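Local structure of citrate lyase, subunit 1 (Methanosaeta concilii, 6HXI) at residues 191-203 with 213-227. The protein probably cleaves citrate with ATP and coenzyme A to give acetyl-CoA and oxaloacetate, and holds bound coenzyme A and a sodium ion in this structure. Sequence-based numbering, arbitrary orientation.
Sequences SDTGFAYVEINPF and LDMVAKLDDAEEYWQ
Val216 shares one face of this antiparallel pair with Tyr197, Glu199 and Lys218: its CG1, anti to the backbone N (chi1 166°), meets the edge of the Tyr197 ring at CE2, 3.8 Å away, while CG2 runs alongside Glu199. A bond from Tyr197 OH to Glu199 OE1, on the anti side of the carboxylate, ties together the two side chains that touch its methyls. Lys218 lays its CB against Tyr197 CB, and its carbonyl O accepts from both Ala196 N (2.8 Å) and Tyr197 N (3.3 Å), which approach from the same face of its plane. Leu219 CD2 sits over the centre of the Phe195 ring, 3.6 Å from the centroid, with Ala217 CB at the ring edge. Glu223 CG and CD lie 3.6 Å from Gly194 CA, where a CB would clash with CG; Asp220 N donates to Gly194 O at 2.9 Å. Gln227 NE2 lies 3.4 Å from Thr193 C and donates to Asp192 O (2.8 Å), the last carbonyl of helix 173-192; an alanine here would probably leave that carbonyl without this donor and open a gap beside the Thr193 backbone. Strands 3-6 and 118-125 flank the pair. Ala196 and Tyr197 together face Lys218, a classic beta bulge, in a beta hairpin of the ATP-grasp domain.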
loop_
_atom_site.group_PDB
_atom_site.type_symbol
_atom_site.label_atom_id
_atom_site.label_comp_id
_atom_site.label_asym_id
_atom_site.label_seq_id
_atom_site.Cartn_x
_atom_site.Cartn_y
_atom_site.Cartn_z
ATOM N N SER C 191 -48.095 -41.054 -4.467
ATOM C CA SER C 191 -47.199 -40.302 -5.339
ATOM C C SER C 191 -46.504 -39.117 -4.696
ATOM O O SER C 191 -45.345 -38.859 -5.009
ATOM C CB SER C 191 -47.954 -39.840 -6.580
ATOM O OG SER C 191 -47.842 -40.844 -7.572
ATOM N N ASP C 192 -47.213 -38.362 -3.852
ATOM C CA ASP C 192 -46.656 -37.173 -3.218
ATOM C C ASP C 192 -45.997 -37.423 -1.868
ATOM O O ASP C 192 -45.180 -36.587 -1.448
ATOM C CB ASP C 192 -47.724 -36.072 -3.099
ATOM C CG ASP C 192 -48.370 -35.613 -4.403
ATOM O OD1 ASP C 192 -47.750 -35.808 -5.478
ATOM O OD2 ASP C 192 -49.477 -35.028 -4.341
ATOM N N THR C 193 -46.311 -38.564 -1.201
ATOM C CA THR C 193 -45.773 -38.872 0.129
ATOM C C THR C 193 -44.616 -39.921 0.103
ATOM O O THR C 193 -44.137 -40.324 1.167
ATOM C CB THR C 193 -46.912 -39.235 1.091
ATOM O OG1 THR C 193 -48.044 -38.453 0.738
ATOM C CG2 THR C 193 -46.576 -38.945 2.555
ATOM N N GLY C 194 -44.137 -40.283 -1.084
ATOM C CA GLY C 194 -42.980 -41.160 -1.245
ATOM C C GLY C 194 -43.123 -42.604 -0.815
ATOM O O GLY C 194 -42.181 -43.194 -0.282
ATOM N N PHE C 195 -44.297 -43.181 -1.074
ATOM C CA PHE C 195 -44.588 -44.572 -0.767
ATOM C C PHE C 195 -44.036 -45.456 -1.852
ATOM O O PHE C 195 -43.963 -45.046 -3.010
ATOM C CB PHE C 195 -46.106 -44.804 -0.653
ATOM C CG PHE C 195 -46.721 -44.366 0.651
ATOM C CD1 PHE C 195 -47.166 -43.059 0.824
ATOM C CD2 PHE C 195 -46.861 -45.258 1.703
ATOM C CE1 PHE C 195 -47.731 -42.653 2.033
ATOM C CE2 PHE C 195 -47.410 -44.847 2.915
ATOM C CZ PHE C 195 -47.848 -43.547 3.068
ATOM N N ALA C 196 -43.653 -46.669 -1.480
ATOM C CA ALA C 196 -43.169 -47.678 -2.405
ATOM C C ALA C 196 -44.244 -48.801 -2.480
ATOM O O ALA C 196 -44.266 -49.587 -3.425
ATOM C CB ALA C 196 -41.842 -48.235 -1.905
ATOM N N TYR C 197 -45.129 -48.847 -1.467
ATOM C CA TYR C 197 -46.220 -49.800 -1.308
ATOM C C TYR C 197 -47.260 -49.319 -0.286
ATOM O O TYR C 197 -46.908 -48.823 0.779
ATOM C CB TYR C 197 -45.670 -51.172 -0.882
ATOM C CG TYR C 197 -46.732 -52.244 -0.784
ATOM C CD1 TYR C 197 -47.256 -52.841 -1.926
ATOM C CD2 TYR C 197 -47.216 -52.663 0.453
ATOM C CE1 TYR C 197 -48.268 -53.795 -1.845
ATOM C CE2 TYR C 197 -48.214 -53.640 0.548
ATOM C CZ TYR C 197 -48.739 -54.203 -0.605
ATOM O OH TYR C 197 -49.722 -55.168 -0.537
ATOM N N VAL C 198 -48.540 -49.512 -0.611
ATOM C CA VAL C 198 -49.685 -49.217 0.259
ATOM C C VAL C 198 -50.739 -50.292 0.064
ATOM O O VAL C 198 -51.020 -50.683 -1.069
ATOM C CB VAL C 198 -50.246 -47.757 0.174
ATOM C CG1 VAL C 198 -50.922 -47.466 -1.169
ATOM C CG2 VAL C 198 -51.207 -47.470 1.312
ATOM N N GLU C 199 -51.293 -50.793 1.166
ATOM C CA GLU C 199 -52.336 -51.805 1.133
ATOM C C GLU C 199 -53.376 -51.532 2.207
ATOM O O GLU C 199 -53.041 -51.486 3.392
ATOM C CB GLU C 199 -51.736 -53.195 1.321
ATOM C CG GLU C 199 -52.739 -54.333 1.242
ATOM C CD GLU C 199 -52.273 -55.568 1.979
ATOM O OE1 GLU C 199 -51.340 -56.239 1.479
ATOM O OE2 GLU C 199 -52.804 -55.836 3.081
ATOM N N ILE C 200 -54.635 -51.350 1.784
ATOM C CA ILE C 200 -55.769 -51.175 2.672
ATOM C C ILE C 200 -56.635 -52.408 2.440
ATOM O O ILE C 200 -57.344 -52.515 1.428
ATOM C CB ILE C 200 -56.522 -49.827 2.538
ATOM C CG1 ILE C 200 -55.530 -48.633 2.590
ATOM C CG2 ILE C 200 -57.563 -49.724 3.661
ATOM C CD1 ILE C 200 -56.041 -47.373 1.980
ATOM N N ASN C 201 -56.467 -53.382 3.351
ATOM C CA ASN C 201 -57.105 -54.678 3.301
ATOM C C ASN C 201 -57.670 -55.066 4.671
ATOM O O ASN C 201 -56.975 -55.692 5.482
ATOM C CB ASN C 201 -56.117 -55.739 2.773
ATOM C CG ASN C 201 -56.732 -57.082 2.458
ATOM O OD1 ASN C 201 -57.891 -57.191 2.036
ATOM N ND2 ASN C 201 -55.936 -58.133 2.585
ATOM N N PRO C 202 -58.927 -54.685 4.961
ATOM C CA PRO C 202 -59.893 -54.004 4.087
ATOM C C PRO C 202 -60.162 -52.514 4.405
ATOM O O PRO C 202 -59.683 -51.973 5.405
ATOM C CB PRO C 202 -61.155 -54.855 4.314
ATOM C CG PRO C 202 -61.027 -55.361 5.774
ATOM C CD PRO C 202 -59.584 -55.109 6.209
ATOM N N PHE C 203 -60.906 -51.845 3.520
ATOM C CA PHE C 203 -61.428 -50.505 3.738
ATOM C C PHE C 203 -62.964 -50.602 3.718
ATOM O O PHE C 203 -63.498 -51.581 3.201
ATOM C CB PHE C 203 -60.859 -49.451 2.769
ATOM C CG PHE C 203 -61.322 -49.415 1.331
ATOM C CD1 PHE C 203 -62.407 -48.630 0.953
ATOM C CD2 PHE C 203 -60.592 -50.050 0.335
ATOM C CE1 PHE C 203 -62.805 -48.555 -0.386
ATOM C CE2 PHE C 203 -60.989 -49.970 -1.008
ATOM C CZ PHE C 203 -62.091 -49.219 -1.357
ATOM N N LEU C 213 -59.534 -50.113 7.540
ATOM C CA LEU C 213 -59.562 -51.018 8.694
ATOM C C LEU C 213 -58.205 -51.616 9.030
ATOM O O LEU C 213 -57.840 -51.695 10.203
ATOM C CB LEU C 213 -60.633 -52.111 8.555
ATOM C CG LEU C 213 -62.106 -51.634 8.474
ATOM C CD1 LEU C 213 -63.053 -52.813 8.286
ATOM C CD2 LEU C 213 -62.498 -50.790 9.686
ATOM N N ASP C 214 -57.459 -52.038 8.015
ATOM C CA ASP C 214 -56.113 -52.585 8.186
ATOM C C ASP C 214 -55.225 -51.965 7.138
ATOM O O ASP C 214 -55.677 -51.736 6.014
ATOM C CB ASP C 214 -56.098 -54.118 8.124
ATOM C CG ASP C 214 -56.700 -54.776 9.359
ATOM O OD1 ASP C 214 -55.964 -54.960 10.358
ATOM O OD2 ASP C 214 -57.899 -55.114 9.323
ATOM N N MET C 215 -53.985 -51.633 7.522
ATOM C CA MET C 215 -53.031 -50.958 6.654
ATOM C C MET C 215 -51.605 -51.528 6.749
ATOM O O MET C 215 -51.116 -51.867 7.834
ATOM C CB MET C 215 -53.040 -49.449 6.949
ATOM C CG MET C 215 -52.672 -48.597 5.765
ATOM S SD MET C 215 -53.120 -46.872 6.017
ATOM C CE MET C 215 -52.360 -46.144 4.600
ATOM N N VAL C 216 -50.970 -51.662 5.584
ATOM C CA VAL C 216 -49.600 -52.151 5.398
ATOM C C VAL C 216 -48.981 -51.149 4.450
ATOM O O VAL C 216 -49.582 -50.827 3.420
ATOM C CB VAL C 216 -49.561 -53.602 4.833
ATOM C CG1 VAL C 216 -48.171 -53.980 4.327
ATOM C CG2 VAL C 216 -50.055 -54.610 5.870
ATOM N N ALA C 217 -47.821 -50.604 4.819
ATOM C CA ALA C 217 -47.176 -49.598 3.981
ATOM C C ALA C 217 -45.689 -49.659 4.041
ATOM O O ALA C 217 -45.117 -50.037 5.068
ATOM C CB ALA C 217 -47.666 -48.193 4.338
ATOM N N LYS C 218 -45.054 -49.283 2.911
ATOM C CA LYS C 218 -43.602 -49.181 2.747
ATOM C C LYS C 218 -43.290 -47.820 2.155
ATOM O O LYS C 218 -43.957 -47.384 1.213
ATOM C CB LYS C 218 -43.071 -50.274 1.811
ATOM C CG LYS C 218 -42.878 -51.641 2.450
ATOM C CD LYS C 218 -42.407 -52.632 1.405
ATOM C CE LYS C 218 -41.930 -53.926 2.004
ATOM N NZ LYS C 218 -41.250 -54.740 0.964
ATOM N N LEU C 219 -42.281 -47.136 2.701
ATOM C CA LEU C 219 -41.843 -45.839 2.179
ATOM C C LEU C 219 -40.506 -46.039 1.493
ATOM O O LEU C 219 -39.707 -46.860 1.950
ATOM C CB LEU C 219 -41.706 -44.802 3.293
ATOM C CG LEU C 219 -42.962 -44.392 4.050
ATOM C CD1 LEU C 219 -42.609 -43.565 5.275
ATOM C CD2 LEU C 219 -43.915 -43.606 3.159
ATOM N N ASP C 220 -40.272 -45.333 0.364
ATOM C CA ASP C 220 -38.977 -45.362 -0.300
ATOM C C ASP C 220 -38.122 -44.414 0.553
ATOM O O ASP C 220 -38.362 -43.196 0.523
ATOM C CB ASP C 220 -39.091 -44.840 -1.736
ATOM C CG ASP C 220 -37.755 -44.543 -2.408
ATOM O OD1 ASP C 220 -36.728 -45.136 -1.995
ATOM O OD2 ASP C 220 -37.739 -43.737 -3.356
ATOM N N ASP C 221 -37.166 -44.968 1.345
ATOM C CA ASP C 221 -36.369 -44.186 2.303
ATOM C C ASP C 221 -35.540 -43.044 1.633
ATOM O O ASP C 221 -35.231 -42.051 2.305
ATOM C CB ASP C 221 -35.513 -45.094 3.227
ATOM C CG ASP C 221 -34.179 -45.617 2.731
ATOM O OD1 ASP C 221 -33.923 -45.545 1.511
ATOM O OD2 ASP C 221 -33.385 -46.108 3.569
ATOM N N ALA C 222 -35.263 -43.165 0.307
ATOM C CA ALA C 222 -34.551 -42.170 -0.525
ATOM C C ALA C 222 -35.334 -40.845 -0.660
ATOM O O ALA C 222 -34.754 -39.830 -1.034
ATOM C CB ALA C 222 -34.272 -42.746 -1.905
ATOM N N GLU C 223 -36.644 -40.870 -0.360
ATOM C CA GLU C 223 -37.580 -39.732 -0.421
ATOM C C GLU C 223 -37.456 -38.754 0.760
ATOM O O GLU C 223 -38.005 -37.648 0.685
ATOM C CB GLU C 223 -39.034 -40.252 -0.501
ATOM C CG GLU C 223 -39.401 -40.847 -1.844
ATOM C CD GLU C 223 -40.059 -39.903 -2.831
ATOM O OE1 GLU C 223 -40.491 -40.390 -3.901
ATOM O OE2 GLU C 223 -40.175 -38.693 -2.530
ATOM N N GLU C 224 -36.738 -39.166 1.836
ATOM C CA GLU C 224 -36.565 -38.433 3.101
ATOM C C GLU C 224 -36.397 -36.922 2.963
ATOM O O GLU C 224 -37.108 -36.188 3.637
ATOM C CB GLU C 224 -35.419 -39.014 3.930
ATOM C CG GLU C 224 -35.562 -38.765 5.424
ATOM C CD GLU C 224 -34.543 -39.440 6.325
ATOM O OE1 GLU C 224 -34.471 -39.049 7.511
ATOM O OE2 GLU C 224 -33.853 -40.383 5.869
ATOM N N TYR C 225 -35.478 -36.474 2.083
ATOM C CA TYR C 225 -35.146 -35.068 1.821
ATOM C C TYR C 225 -36.350 -34.241 1.324
ATOM O O TYR C 225 -36.446 -33.050 1.615
ATOM C CB TYR C 225 -33.936 -34.984 0.863
ATOM C CG TYR C 225 -33.566 -33.590 0.376
ATOM C CD1 TYR C 225 -32.803 -32.733 1.160
ATOM C CD2 TYR C 225 -33.926 -33.156 -0.898
ATOM C CE1 TYR C 225 -32.480 -31.441 0.724
ATOM C CE2 TYR C 225 -33.623 -31.866 -1.341
ATOM C CZ TYR C 225 -32.878 -31.018 -0.537
ATOM O OH TYR C 225 -32.500 -29.778 -1.021
ATOM N N TRP C 226 -37.248 -34.874 0.577
ATOM C CA TRP C 226 -38.442 -34.256 0.002
ATOM C C TRP C 226 -39.660 -34.415 0.886
ATOM O O TRP C 226 -40.684 -33.803 0.578
ATOM C CB TRP C 226 -38.746 -34.862 -1.388
ATOM C CG TRP C 226 -37.722 -34.497 -2.419
ATOM C CD1 TRP C 226 -37.701 -33.374 -3.189
ATOM C CD2 TRP C 226 -36.544 -35.233 -2.742
ATOM N NE1 TRP C 226 -36.577 -33.363 -3.977
ATOM C CE2 TRP C 226 -35.845 -34.495 -3.723
ATOM C CE3 TRP C 226 -35.984 -36.434 -2.276
ATOM C CZ2 TRP C 226 -34.625 -34.927 -4.258
ATOM C CZ3 TRP C 226 -34.757 -36.846 -2.788
ATOM C CH2 TRP C 226 -34.109 -36.112 -3.784
ATOM N N GLN C 227 -39.555 -35.220 1.986
ATOM C CA GLN C 227 -40.683 -35.526 2.880
ATOM C C GLN C 227 -40.508 -35.102 4.329
ATOM O O GLN C 227 -41.119 -35.711 5.204
ATOM C CB GLN C 227 -41.004 -37.035 2.819
ATOM C CG GLN C 227 -41.295 -37.610 1.415
ATOM C CD GLN C 227 -42.540 -37.071 0.769
ATOM O OE1 GLN C 227 -43.449 -36.564 1.432
ATOM N NE2 GLN C 227 -42.618 -37.211 -0.546
HETATM O O HOH W 1 -43.139 -40.983 -4.434
#